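Local structure of CurD (Moorea producens 3L, 5KP7) at residues E73-S77 and H437-E441; K95-V101 and L123-R127; M100-C104 and M115-I119; C138-T142 and M322-F327; K161-T167 and A196-S202. The protein probably works as a hydroxymethylglutaryl-CoA synthase, an acyltransferase of the thiolase-like superfamily, and binds 4'-phosphopantetheine. The protein carries 3 engineered substitutions. All blocks are in the same frame, centred on the assembly; numbering follows the deposited sequence.

Interaction 1: residues E73-S77 and H437-E441; sequences EDPVS and HRKYE. With SO4 (sulfate ion), chain C.
D74 meets both R438 and Y440 through a single carboxylate oxygen. Y440 OH donates to D74 OD2 over 2.6 Å, meeting the syn lone pair of that oxygen. R438 NH1 reaches the same oxygen on its anti side, 2.9 Å away with an N-H...O angle of 154°. This second bond is a salt bridge, and D74 OD2 sits at the edge of the guanidinium, close to its plane. V76 covers one face of the phenol ring: V76 CG1 stands 4.0 Å from the Y440 centroid, 27° off the ring normal, a CH-pi contact.

The other carboxylate oxygen works inside its own segment. D74 is the N-cap of helix 75-89 and forms a capping box with S77: S77 N donates to D74 OD1 over 3.0 Å, and D74 N returns a bond to S77 OG, also 3.0 Å. With CG between the backbone N and the carbonyl carbon (chi1 75°), the aspartate turns OD1 back to close the first turn of the helix while OD2 grips strand 437-442. D74, R438 and Y440 are all buried residues, so the arginine would be expected to stabilise the carboxylate's charge.

Further out, Y118 OH bonds to R438 N and Y122 OH to Y440 N, while the ring of Y122 packs edge-to-face on that of Y440. On the remote side of the strand, K439 NZ donates to H437 ND1 and, at 2.7 Å, to O3 of a sulfate, probably from the crystallisation liquor, which K434 NZ also binds.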
# COMPACT_ATOMS: atom_id res chain seq x y z
N GLU A 73 6.09 -10.94 16.55
CA GLU A 73 4.95 -10.19 16.08
C GLU A 73 4.39 -10.92 14.87
O GLU A 73 5.11 -11.68 14.18
CB GLU A 73 5.36 -8.78 15.66
CG GLU A 73 5.98 -7.95 16.79
CD GLU A 73 6.28 -6.56 16.30
OE1 GLU A 73 7.32 -6.40 15.60
OE2 GLU A 73 5.47 -5.62 16.59
N ASP A 74 3.10 -10.72 14.64
CA ASP A 74 2.45 -11.29 13.48
C ASP A 74 1.31 -10.34 13.06
O ASP A 74 1.15 -9.26 13.65
CB ASP A 74 2.05 -12.75 13.78
CG ASP A 74 0.86 -12.89 14.70
OD1 ASP A 74 0.25 -11.86 15.04
OD2 ASP A 74 0.54 -14.05 15.05
N PRO A 75 0.53 -10.69 12.04
CA PRO A 75 -0.51 -9.76 11.62
C PRO A 75 -1.59 -9.52 12.66
O PRO A 75 -2.17 -8.46 12.66
CB PRO A 75 -1.06 -10.39 10.33
CG PRO A 75 0.08 -11.17 9.81
CD PRO A 75 0.75 -11.75 11.03
N VAL A 76 -1.83 -10.47 13.55
CA VAL A 76 -2.77 -10.28 14.65
C VAL A 76 -2.25 -9.23 15.62
O VAL A 76 -2.96 -8.31 16.00
CB VAL A 76 -3.05 -11.62 15.41
CG1 VAL A 76 -3.88 -11.38 16.67
CG2 VAL A 76 -3.74 -12.62 14.49
N SER A 77 -1.01 -9.39 16.08
CA SER A 77 -0.44 -8.44 17.02
C SER A 77 -0.33 -7.04 16.40
O SER A 77 -0.65 -6.06 17.07
CB SER A 77 0.88 -8.95 17.61
OG SER A 77 1.97 -8.87 16.74
N HIS A 437 -2.46 -22.98 18.36
CA HIS A 437 -3.15 -21.87 19.02
C HIS A 437 -2.17 -20.77 19.32
O HIS A 437 -1.16 -21.01 20.01
CB HIS A 437 -3.80 -22.34 20.33
CG HIS A 437 -4.74 -21.34 20.94
ND1 HIS A 437 -5.01 -21.31 22.29
CD2 HIS A 437 -5.52 -20.39 20.38
CE1 HIS A 437 -5.90 -20.36 22.55
NE2 HIS A 437 -6.24 -19.80 21.40
N ARG A 438 -2.42 -19.58 18.77
CA ARG A 438 -1.50 -18.45 19.00
C ARG A 438 -1.85 -17.79 20.31
O ARG A 438 -3.02 -17.52 20.61
CB ARG A 438 -1.55 -17.47 17.83
CG ARG A 438 -1.20 -18.13 16.54
CD ARG A 438 -0.63 -17.18 15.49
NE ARG A 438 -0.15 -17.96 14.34
CZ ARG A 438 0.75 -17.57 13.48
NH1 ARG A 438 1.33 -16.37 13.58
NH2 ARG A 438 1.11 -18.40 12.50
N LYS A 439 -0.81 -17.54 21.11
CA LYS A 439 -0.96 -16.91 22.42
C LYS A 439 -0.23 -15.58 22.37
O LYS A 439 0.94 -15.54 21.96
CB LYS A 439 -0.34 -17.77 23.50
CG LYS A 439 -0.58 -19.25 23.35
CD LYS A 439 -1.96 -19.78 23.63
CE LYS A 439 -1.84 -21.33 23.66
NZ LYS A 439 -2.92 -22.26 24.19
N TYR A 440 -0.91 -14.54 22.83
CA TYR A 440 -0.38 -13.18 22.82
C TYR A 440 -0.27 -12.62 24.23
O TYR A 440 -0.94 -13.11 25.17
CB TYR A 440 -1.24 -12.27 21.92
CG TYR A 440 -1.35 -12.79 20.51
CD1 TYR A 440 -2.31 -13.72 20.17
CD2 TYR A 440 -0.43 -12.39 19.50
CE1 TYR A 440 -2.40 -14.22 18.88
CE2 TYR A 440 -0.52 -12.88 18.20
CZ TYR A 440 -1.49 -13.80 17.89
OH TYR A 440 -1.56 -14.31 16.63
N GLU A 441 0.58 -11.61 24.38
CA GLU A 441 0.87 -11.01 25.70
C GLU A 441 0.99 -9.50 25.55
O GLU A 441 1.60 -9.01 24.60
CB GLU A 441 2.21 -11.57 26.25
CG GLU A 441 2.59 -11.12 27.62
CD GLU A 441 3.84 -11.80 28.18
OE1 GLU A 441 4.51 -12.61 27.49
OE2 GLU A 441 4.16 -11.47 29.33
S SO4 C . -3.05 -22.80 27.68
O1 SO4 C . -3.67 -22.62 29.02
O2 SO4 C . -2.84 -24.24 27.43
O3 SO4 C . -3.96 -22.24 26.65
O4 SO4 C . -1.76 -22.08 27.63

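Interaction 2: residues K95-V101 and L123-R127; sequences KQRIEMV and LGLSR
K95 reaches across to the end of helix 115-123, where L123 and G124 close the helix in a Schellman motif, G124 having a positive phi of 72°. The K95 chain is extended from CG to NZ, with CG anti to the backbone N (chi1 179°). This extension carries K95 NZ to L123 O, a 2.9 Å hydrogen bond lying in the carbonyl plane.

The tight part of the contact is built on L125, whose two methyl groups divide the work. L125 CD1 presses on V101 CG2 at 3.6 Å. L125 CD2 lies 4.1 Å from I98 CD1 and is crossed at about a right angle by the aliphatic chain of K95, with K95 CG 4.0 Å from it. I98 and L123 both continue this apolar packing onto I87 of helix 75-89.

On the solvent side, water largely replaces direct bonding. Q96 bends at chi2 and brings its OE1 near S126 CB, and its NE2 donates to a water that in turn donates to G124 O. The hydroxyl of S126 has its protein partner in N128 N, beyond the contact. A bridge between the two backbones is made by another water: it accepts from S126 N at 2.8 Å and donates to K95 O, 2.7 Å away, and to I98 O, 2.8 Å away.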
# COMPACT_ATOMS: atom_id res chain seq x y z
N LYS A 95 -18.21 0.71 22.61
CA LYS A 95 -17.44 -0.52 22.30
C LYS A 95 -18.37 -1.67 21.99
O LYS A 95 -18.14 -2.44 21.05
CB LYS A 95 -16.54 -0.89 23.49
CG LYS A 95 -15.69 -2.14 23.33
CD LYS A 95 -14.69 -2.22 24.47
CE LYS A 95 -13.83 -3.47 24.45
NZ LYS A 95 -12.83 -3.58 25.57
N GLN A 96 -19.44 -1.79 22.77
CA GLN A 96 -20.45 -2.82 22.52
C GLN A 96 -21.21 -2.65 21.22
O GLN A 96 -21.74 -3.63 20.72
CB GLN A 96 -21.43 -2.90 23.70
CG GLN A 96 -20.77 -3.39 24.98
CD GLN A 96 -20.22 -4.78 24.81
OE1 GLN A 96 -20.94 -5.69 24.44
NE2 GLN A 96 -18.93 -4.95 25.05
N ARG A 97 -21.25 -1.44 20.66
CA ARG A 97 -21.87 -1.22 19.37
C ARG A 97 -21.06 -1.77 18.17
O ARG A 97 -21.61 -1.84 17.09
CB ARG A 97 -22.19 0.26 19.14
CG ARG A 97 -23.36 0.76 19.99
CD ARG A 97 -23.56 2.26 19.86
NE ARG A 97 -24.74 2.69 20.64
CZ ARG A 97 -24.74 3.39 21.77
NH1 ARG A 97 -23.62 3.84 22.34
NH2 ARG A 97 -25.90 3.68 22.36
N ILE A 98 -19.81 -2.15 18.36
CA ILE A 98 -19.03 -2.77 17.27
C ILE A 98 -19.60 -4.18 17.05
O ILE A 98 -19.46 -5.05 17.91
CB ILE A 98 -17.52 -2.81 17.56
CG1 ILE A 98 -16.98 -1.38 17.71
CG2 ILE A 98 -16.81 -3.57 16.45
CD1 ILE A 98 -15.58 -1.29 18.31
N GLU A 99 -20.27 -4.38 15.92
CA GLU A 99 -20.89 -5.66 15.60
C GLU A 99 -20.35 -6.32 14.33
O GLU A 99 -20.92 -7.29 13.86
CB GLU A 99 -22.41 -5.50 15.50
CG GLU A 99 -23.00 -5.03 16.84
CD GLU A 99 -24.46 -5.34 17.02
OE1 GLU A 99 -25.14 -5.76 16.05
OE2 GLU A 99 -24.95 -5.13 18.17
N MET A 100 -19.27 -5.79 13.78
CA MET A 100 -18.57 -6.44 12.68
C MET A 100 -17.10 -6.12 12.78
O MET A 100 -16.75 -4.94 12.99
CB MET A 100 -19.13 -5.99 11.32
CG MET A 100 -18.49 -6.73 10.15
SD MET A 100 -19.35 -6.53 8.57
CE MET A 100 -19.13 -4.86 8.22
N VAL A 101 -16.26 -7.15 12.67
CA VAL A 101 -14.81 -7.00 12.60
C VAL A 101 -14.35 -7.66 11.30
O VAL A 101 -14.56 -8.86 11.11
CB VAL A 101 -14.11 -7.66 13.80
CG1 VAL A 101 -12.61 -7.61 13.63
CG2 VAL A 101 -14.50 -7.00 15.10
N LEU A 123 -9.08 -7.46 22.12
CA LEU A 123 -9.64 -6.11 22.30
C LEU A 123 -10.86 -6.12 23.22
O LEU A 123 -11.34 -5.07 23.60
CB LEU A 123 -10.03 -5.50 20.96
CG LEU A 123 -8.88 -5.13 20.00
CD1 LEU A 123 -9.48 -4.70 18.66
CD2 LEU A 123 -7.98 -4.05 20.54
N GLY A 124 -11.34 -7.30 23.63
CA GLY A 124 -12.47 -7.40 24.55
C GLY A 124 -13.80 -7.03 23.94
O GLY A 124 -14.66 -6.47 24.61
N LEU A 125 -13.99 -7.31 22.65
CA LEU A 125 -15.20 -6.90 21.94
C LEU A 125 -16.36 -7.83 22.25
O LEU A 125 -16.18 -8.91 22.80
CB LEU A 125 -14.92 -6.83 20.43
CG LEU A 125 -13.82 -5.86 20.00
CD1 LEU A 125 -13.75 -5.85 18.48
CD2 LEU A 125 -14.07 -4.45 20.52
N SER A 126 -17.56 -7.40 21.88
CA SER A 126 -18.78 -8.18 22.08
C SER A 126 -18.75 -9.53 21.37
O SER A 126 -18.17 -9.64 20.26
CB SER A 126 -20.00 -7.41 21.54
OG SER A 126 -21.19 -8.14 21.78
N ARG A 127 -19.40 -10.54 21.97
CA ARG A 127 -19.60 -11.79 21.26
C ARG A 127 -20.68 -11.69 20.19
O ARG A 127 -20.72 -12.54 19.27
CB ARG A 127 -19.92 -12.93 22.24
CG ARG A 127 -18.71 -13.34 23.03
CD ARG A 127 -18.95 -14.63 23.81
NE ARG A 127 -17.70 -15.12 24.38
CZ ARG A 127 -17.53 -16.34 24.90
NH1 ARG A 127 -18.53 -17.20 24.93
NH2 ARG A 127 -16.32 -16.72 25.34
O HOH W 1 -18.01 -5.07 20.33
O HOH W 2 -17.27 -7.06 25.55
O HOH W 3 -22.82 -6.21 20.38

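Interaction 3: residues M100-C104 and M115-I119; sequences MVITC and MSTYI
T103 and S116 join the first strand and the helix of a beta-alpha-beta unit, in which helix 115-123 connects the parallel neighbours 98-104 and 130-134. The axes of strand 100-104 and helix 115-119 approach to 8.0 Å, with 124° between their directions.

The polar contact is a bond between hydroxyls: T103 OG1 donates to S116 OG over 2.8 Å. S116 OG is also hydrogen-bonded to F132 O on the third element of the unit, so this buried hydroxyl ties all three pieces together. In both residues the oxygen lies anti to the carbonyl carbon (chi1 -59° in T103), which sets the two hydroxyls facing each other.

Apolar contacts flank this bond. V101 CG1 rests on S116, 3.8 Å from its CB, and extends more loosely to I119 CG2 at 4.4 Å. The T103 methyl meets M115, whose chain crosses it at about a right angle. Because M115 is bent at chi3, it touches T103 CG2 twice, with CB and again with the terminal CE, each 4.0 Å away. M115 and I119 carry the layer on to helix 75-89, at V76 and A79 respectively.

A mixed contact completes the set, with T103 and I119 meeting tip to tip: the methyl I119 CD1 lies 3.3 Å from T103 OG1.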
# COMPACT_ATOMS: atom_id res chain seq x y z
N MET A 100 -19.27 -5.79 13.78
CA MET A 100 -18.57 -6.44 12.68
C MET A 100 -17.10 -6.12 12.78
O MET A 100 -16.75 -4.94 12.99
CB MET A 100 -19.13 -5.99 11.32
CG MET A 100 -18.49 -6.73 10.15
SD MET A 100 -19.35 -6.53 8.57
CE MET A 100 -19.13 -4.86 8.22
N VAL A 101 -16.26 -7.15 12.67
CA VAL A 101 -14.81 -7.00 12.60
C VAL A 101 -14.35 -7.66 11.30
O VAL A 101 -14.56 -8.86 11.11
CB VAL A 101 -14.11 -7.66 13.80
CG1 VAL A 101 -12.61 -7.61 13.63
CG2 VAL A 101 -14.50 -7.00 15.10
N ILE A 102 -13.80 -6.86 10.39
CA ILE A 102 -13.26 -7.36 9.13
C ILE A 102 -11.76 -7.17 9.15
O ILE A 102 -11.26 -6.03 9.26
CB ILE A 102 -13.83 -6.63 7.90
CG1 ILE A 102 -15.37 -6.66 7.91
CG2 ILE A 102 -13.28 -7.30 6.65
CD1 ILE A 102 -16.01 -6.01 6.70
N THR A 103 -11.01 -8.27 9.06
CA THR A 103 -9.57 -8.19 8.91
C THR A 103 -9.24 -8.32 7.44
O THR A 103 -9.73 -9.24 6.77
CB THR A 103 -8.89 -9.29 9.74
OG1 THR A 103 -9.26 -9.11 11.12
CG2 THR A 103 -7.39 -9.16 9.65
N CYS A 104 -8.42 -7.43 6.93
CA CYS A 104 -8.09 -7.35 5.50
C CYS A 104 -6.63 -7.62 5.38
O CYS A 104 -5.79 -6.89 5.96
CB CYS A 104 -8.44 -5.95 4.98
SG CYS A 104 -10.19 -5.54 5.22
N MET A 115 -8.40 -13.98 11.33
CA MET A 115 -7.66 -13.27 12.39
C MET A 115 -8.59 -12.43 13.26
O MET A 115 -8.25 -12.09 14.39
CB MET A 115 -6.54 -12.43 11.75
CG MET A 115 -5.48 -13.35 11.26
SD MET A 115 -3.99 -12.56 10.59
CE MET A 115 -4.60 -11.94 9.02
N SER A 116 -9.78 -12.14 12.74
CA SER A 116 -10.77 -11.37 13.47
C SER A 116 -11.12 -11.99 14.83
O SER A 116 -11.44 -11.26 15.76
CB SER A 116 -12.02 -11.19 12.63
OG SER A 116 -11.68 -10.48 11.43
N THR A 117 -11.10 -13.32 14.92
CA THR A 117 -11.41 -14.00 16.20
C THR A 117 -10.41 -13.66 17.31
O THR A 117 -10.80 -13.26 18.41
CB THR A 117 -11.48 -15.53 16.00
OG1 THR A 117 -10.24 -16.03 15.46
CG2 THR A 117 -12.58 -15.88 15.01
N TYR A 118 -9.12 -13.71 17.01
CA TYR A 118 -8.08 -13.28 17.96
C TYR A 118 -8.17 -11.81 18.27
O TYR A 118 -8.03 -11.40 19.41
CB TYR A 118 -6.69 -13.56 17.39
CG TYR A 118 -6.29 -15.02 17.35
CD1 TYR A 118 -6.01 -15.70 18.53
CD2 TYR A 118 -6.04 -15.66 16.17
CE1 TYR A 118 -5.59 -17.02 18.51
CE2 TYR A 118 -5.62 -16.99 16.13
CZ TYR A 118 -5.39 -17.66 17.33
OH TYR A 118 -4.95 -18.98 17.30
N ILE A 119 -8.45 -11.00 17.26
CA ILE A 119 -8.56 -9.56 17.43
C ILE A 119 -9.70 -9.22 18.39
O ILE A 119 -9.55 -8.44 19.34
CB ILE A 119 -8.66 -8.85 16.08
CG1 ILE A 119 -7.32 -8.96 15.32
CG2 ILE A 119 -9.04 -7.39 16.24
CD1 ILE A 119 -7.44 -8.79 13.82

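Interaction 4: residues C138-T142 and M322-F327; sequences CYSGT and MGATLF
F327 presents the edge of its ring to the backbone of G141, whose carbonyl oxygen lies near the ring plane, 3.2 Å from F327 CZ. T142 N stands obliquely to the same ring. The ring also packs against V197 and L199 of strand 195-202 and Y359 of strand 355-363. Beside it L326 sends CD2 to T142 OG1 at 3.5 Å, a hydroxyl whose hydrogen-bond partner is Y359 OH.

Nearer the start of both segments, glycines let the two backbones come close: the CA atoms of C138 and G323 are 3.7 Å apart. G323 CA points a hydrogen at C138 O (3.4 Å, 154° at the hydrogen), while G141 CA is 3.6 Å from G323 O. These are the beginnings of helices 140-154 and 325-336, which are packed between the sheet layers in the thiolase-like fold. No direct hydrogen bond crosses the contact, and two waters link the segments only weakly: one accepts from T142 N, lies close to C138 O and has a weak contact with G323 O; the other pairs with S140 OG at 2.8 Å and weakly with G323 N, which is hydrogen-bonded to D168.

C138 sets its thiol against the M322 backbone, with SG 3.4 Å from M322 CA. The M322 carbonyl oxygen takes two bonds on one face, from T325 N and T325 OG1. M322 N is bonded to OD1 of N320, a residue of the phosphopantetheine site, and the M322 side chain, bent at chi2 and chi3, lies about 6 Å from the bound phosphopantetheine. The side chain of C138 touches E106 and H274.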
# COMPACT_ATOMS: atom_id res chain seq x y z
N CYS A 138 -3.73 -6.14 -2.34
CA CYS A 138 -3.75 -4.87 -1.61
C CYS A 138 -5.09 -4.12 -1.69
O CYS A 138 -5.23 -3.09 -1.06
CB CYS A 138 -2.64 -3.93 -2.08
SG CYS A 138 -1.00 -4.68 -2.06
N TYR A 139 -6.06 -4.63 -2.44
CA TYR A 139 -7.42 -4.10 -2.47
C TYR A 139 -8.22 -4.50 -1.23
O TYR A 139 -9.30 -3.98 -0.99
CB TYR A 139 -8.13 -4.57 -3.78
CG TYR A 139 -9.57 -4.16 -3.95
CD1 TYR A 139 -9.93 -2.84 -4.06
CD2 TYR A 139 -10.57 -5.13 -4.05
CE1 TYR A 139 -11.25 -2.45 -4.18
CE2 TYR A 139 -11.88 -4.75 -4.20
CZ TYR A 139 -12.22 -3.42 -4.26
OH TYR A 139 -13.55 -3.07 -4.40
N SER A 140 -7.69 -5.43 -0.44
CA SER A 140 -8.45 -5.98 0.69
C SER A 140 -8.98 -4.88 1.62
O SER A 140 -10.12 -4.94 2.06
CB SER A 140 -7.56 -6.96 1.46
OG SER A 140 -6.45 -6.31 2.06
N GLY A 141 -8.13 -3.91 1.96
CA GLY A 141 -8.57 -2.86 2.88
C GLY A 141 -9.76 -2.06 2.37
O GLY A 141 -10.77 -1.84 3.07
N THR A 142 -9.65 -1.60 1.13
CA THR A 142 -10.75 -0.89 0.51
C THR A 142 -12.03 -1.74 0.46
O THR A 142 -13.11 -1.24 0.76
CB THR A 142 -10.34 -0.37 -0.87
OG1 THR A 142 -9.34 0.64 -0.68
CG2 THR A 142 -11.51 0.19 -1.64
N MET A 322 0.94 -3.32 1.93
CA MET A 322 -0.08 -4.07 1.20
C MET A 322 -1.44 -3.47 1.35
O MET A 322 -1.61 -2.30 1.06
CB MET A 322 -0.06 -5.57 1.57
CG MET A 322 1.26 -6.23 1.54
SD MET A 322 1.99 -6.07 -0.03
CE MET A 322 3.65 -5.82 0.58
N GLY A 323 -2.42 -4.21 1.88
CA GLY A 323 -3.78 -3.68 1.94
C GLY A 323 -4.02 -2.50 2.84
O GLY A 323 -5.07 -1.87 2.73
N ALA A 324 -3.08 -2.19 3.75
CA ALA A 324 -3.16 -1.05 4.64
C ALA A 324 -2.55 0.25 4.03
O ALA A 324 -2.71 1.32 4.60
CB ALA A 324 -2.45 -1.37 5.94
N THR A 325 -1.82 0.14 2.92
CA THR A 325 -1.00 1.27 2.48
C THR A 325 -1.84 2.48 2.11
O THR A 325 -1.51 3.61 2.49
CB THR A 325 -0.08 0.90 1.30
OG1 THR A 325 0.63 -0.29 1.62
CG2 THR A 325 0.90 2.03 1.03
N LEU A 326 -2.92 2.28 1.37
CA LEU A 326 -3.80 3.44 1.03
C LEU A 326 -4.36 4.15 2.28
O LEU A 326 -4.51 5.38 2.30
CB LEU A 326 -4.95 2.98 0.10
CG LEU A 326 -6.04 4.00 -0.21
CD1 LEU A 326 -5.45 5.19 -0.95
CD2 LEU A 326 -7.11 3.34 -1.09
N PHE A 327 -4.68 3.39 3.32
CA PHE A 327 -5.19 3.98 4.55
C PHE A 327 -4.10 4.74 5.28
O PHE A 327 -4.37 5.81 5.84
CB PHE A 327 -5.83 2.93 5.47
CG PHE A 327 -7.03 2.23 4.86
CD1 PHE A 327 -7.81 2.82 3.89
CD2 PHE A 327 -7.37 0.97 5.30
CE1 PHE A 327 -8.91 2.17 3.33
CE2 PHE A 327 -8.49 0.31 4.77
CZ PHE A 327 -9.25 0.93 3.79
O HOH W 4 -6.92 -1.10 0.10
O HOH W 5 -3.83 -7.15 1.89

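Interaction 5: residues K161-T167 and A196-S202; sequences KALVIAT and AVALLVS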
# COMPACT_ATOMS: atom_id res chain seq x y z
N LYS A 161 -21.54 -0.19 14.76
CA LYS A 161 -20.29 0.24 14.16
C LYS A 161 -19.57 -0.98 13.60
O LYS A 161 -19.86 -2.13 13.98
CB LYS A 161 -19.40 0.89 15.22
CG LYS A 161 -20.04 2.11 15.91
CD LYS A 161 -19.07 2.76 16.89
CE LYS A 161 -19.74 3.80 17.79
NZ LYS A 161 -20.29 5.00 17.10
N ALA A 162 -18.62 -0.73 12.72
CA ALA A 162 -17.77 -1.79 12.19
C ALA A 162 -16.33 -1.43 12.44
O ALA A 162 -15.96 -0.25 12.35
CB ALA A 162 -18.02 -2.02 10.69
N LEU A 163 -15.50 -2.43 12.70
CA LEU A 163 -14.07 -2.21 12.83
C LEU A 163 -13.38 -2.94 11.68
O LEU A 163 -13.52 -4.15 11.56
CB LEU A 163 -13.58 -2.76 14.18
CG LEU A 163 -12.11 -2.62 14.53
CD1 LEU A 163 -11.72 -1.17 14.67
CD2 LEU A 163 -11.79 -3.40 15.81
N VAL A 164 -12.67 -2.18 10.86
CA VAL A 164 -11.98 -2.73 9.69
C VAL A 164 -10.49 -2.54 9.94
O VAL A 164 -10.04 -1.40 10.16
CB VAL A 164 -12.39 -1.99 8.40
CG1 VAL A 164 -11.59 -2.53 7.22
CG2 VAL A 164 -13.89 -2.12 8.14
N ILE A 165 -9.73 -3.63 9.93
CA ILE A 165 -8.29 -3.53 10.16
C ILE A 165 -7.57 -4.18 9.02
O ILE A 165 -7.73 -5.39 8.76
CB ILE A 165 -7.82 -4.18 11.49
CG1 ILE A 165 -8.68 -3.72 12.67
CG2 ILE A 165 -6.35 -3.85 11.73
CD1 ILE A 165 -8.41 -4.49 13.94
N ALA A 166 -6.78 -3.38 8.32
CA ALA A 166 -5.89 -3.86 7.27
C ALA A 166 -4.53 -4.10 7.92
O ALA A 166 -3.97 -3.20 8.56
CB ALA A 166 -5.78 -2.87 6.12
N THR A 167 -4.05 -5.33 7.84
CA THR A 167 -2.80 -5.74 8.49
C THR A 167 -2.00 -6.65 7.60
O THR A 167 -2.56 -7.59 7.02
CB THR A 167 -3.08 -6.41 9.87
OG1 THR A 167 -1.84 -6.75 10.46
CG2 THR A 167 -3.97 -7.64 9.74
N ALA A 196 -0.12 -1.96 10.06
CA ALA A 196 -1.57 -2.12 10.13
C ALA A 196 -2.25 -0.79 10.37
O ALA A 196 -1.70 0.11 11.03
CB ALA A 196 -1.93 -3.09 11.23
N VAL A 197 -3.42 -0.64 9.79
CA VAL A 197 -4.25 0.52 9.98
C VAL A 197 -5.65 0.07 10.34
O VAL A 197 -6.27 -0.74 9.61
CB VAL A 197 -4.27 1.50 8.76
CG1 VAL A 197 -5.13 2.72 9.08
CG2 VAL A 197 -2.86 1.92 8.37
N ALA A 198 -6.16 0.60 11.45
CA ALA A 198 -7.51 0.29 11.93
C ALA A 198 -8.45 1.43 11.71
O ALA A 198 -8.11 2.59 12.01
CB ALA A 198 -7.46 -0.05 13.41
N LEU A 199 -9.64 1.10 11.20
CA LEU A 199 -10.70 2.08 10.94
C LEU A 199 -11.95 1.70 11.72
O LEU A 199 -12.42 0.55 11.63
CB LEU A 199 -11.10 2.12 9.46
CG LEU A 199 -10.00 2.31 8.43
CD1 LEU A 199 -10.57 2.36 7.02
CD2 LEU A 199 -9.18 3.53 8.72
N LEU A 200 -12.51 2.65 12.46
CA LEU A 200 -13.84 2.49 13.03
C LEU A 200 -14.79 3.18 12.10
O LEU A 200 -14.60 4.34 11.80
CB LEU A 200 -13.89 3.09 14.43
CG LEU A 200 -15.17 2.94 15.26
CD1 LEU A 200 -15.44 1.47 15.53
CD2 LEU A 200 -15.14 3.76 16.53
N VAL A 201 -15.80 2.45 11.62
CA VAL A 201 -16.73 2.96 10.64
C VAL A 201 -18.14 3.07 11.27
O VAL A 201 -18.61 2.13 11.92
CB VAL A 201 -16.77 2.05 9.39
CG1 VAL A 201 -17.81 2.51 8.38
CG2 VAL A 201 -15.36 1.98 8.79
N SER A 202 -18.81 4.21 11.04
CA SER A 202 -20.08 4.48 11.67
C SER A 202 -20.82 5.62 10.96
O SER A 202 -20.34 6.16 9.95
CB SER A 202 -19.85 4.89 13.13
OG SER A 202 -19.42 6.25 13.21
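K161 passes its aliphatic chain at a slant across L200, with CD 4.1 Å from L200 CD1, and its CG passes S202 CB at 3.9 Å. The ammonium is taken by E31 in a salt bridge, and S202 OG is bonded to the same E31 carboxylate oxygen.

Along the pair, L163, I165 and T167 share one face with L200, A198 and A196. I165 directs CG1 over the small A198, 3.9 Å from its CB, and T167 sets OG1 3.7 Å from A196 CB. With chi1 at -179°, T167 holds OG1 on the far side from its own N, where it bonds P75 O. I165 and A196 pack against helix 75-89.

The strands are antiparallel neighbours inside the large mixed sheet, where the hydrogen-bonded pairs A162-V201, V164-L199 and A166-V197 give two bonds each. The middle pair is short and straight: V164 N to L199 O is 2.8 Å at 172°, and L199 N to V164 O is 2.7 Å.

The other face carries A162, V164, A166, V197, L199 and V201. There V164 and V201 meet on the diagonal, CG2 to CG2 at 4.4 Å, and A162, V164 and V201 touch A148 of helix 140-154.

In the fold
Interactions 2, 3 and 5 share the large sheet: strand 98-104 serves 2 and 3, and its neighbour 161-168 is joined to it by M100 O to L163 N and C104 N to I165 O, both 2.8 Å. The centres of interactions 3 and 5 are 9 Å apart. Interaction 1 borders helix 115-123, touching interaction 3 where R438 N meets Y118 OH at 3.0 Å and interaction 5 through P75 O and T167 OG1. Interaction 4 packs on interaction 5, with A324 CA 3.5 Å from A166 CB, and approaches the phosphopantetheine pocket: the M322 side chain lies about 6 Å from the ligand and about 7 Å from that of S191; N320 is close in the chain.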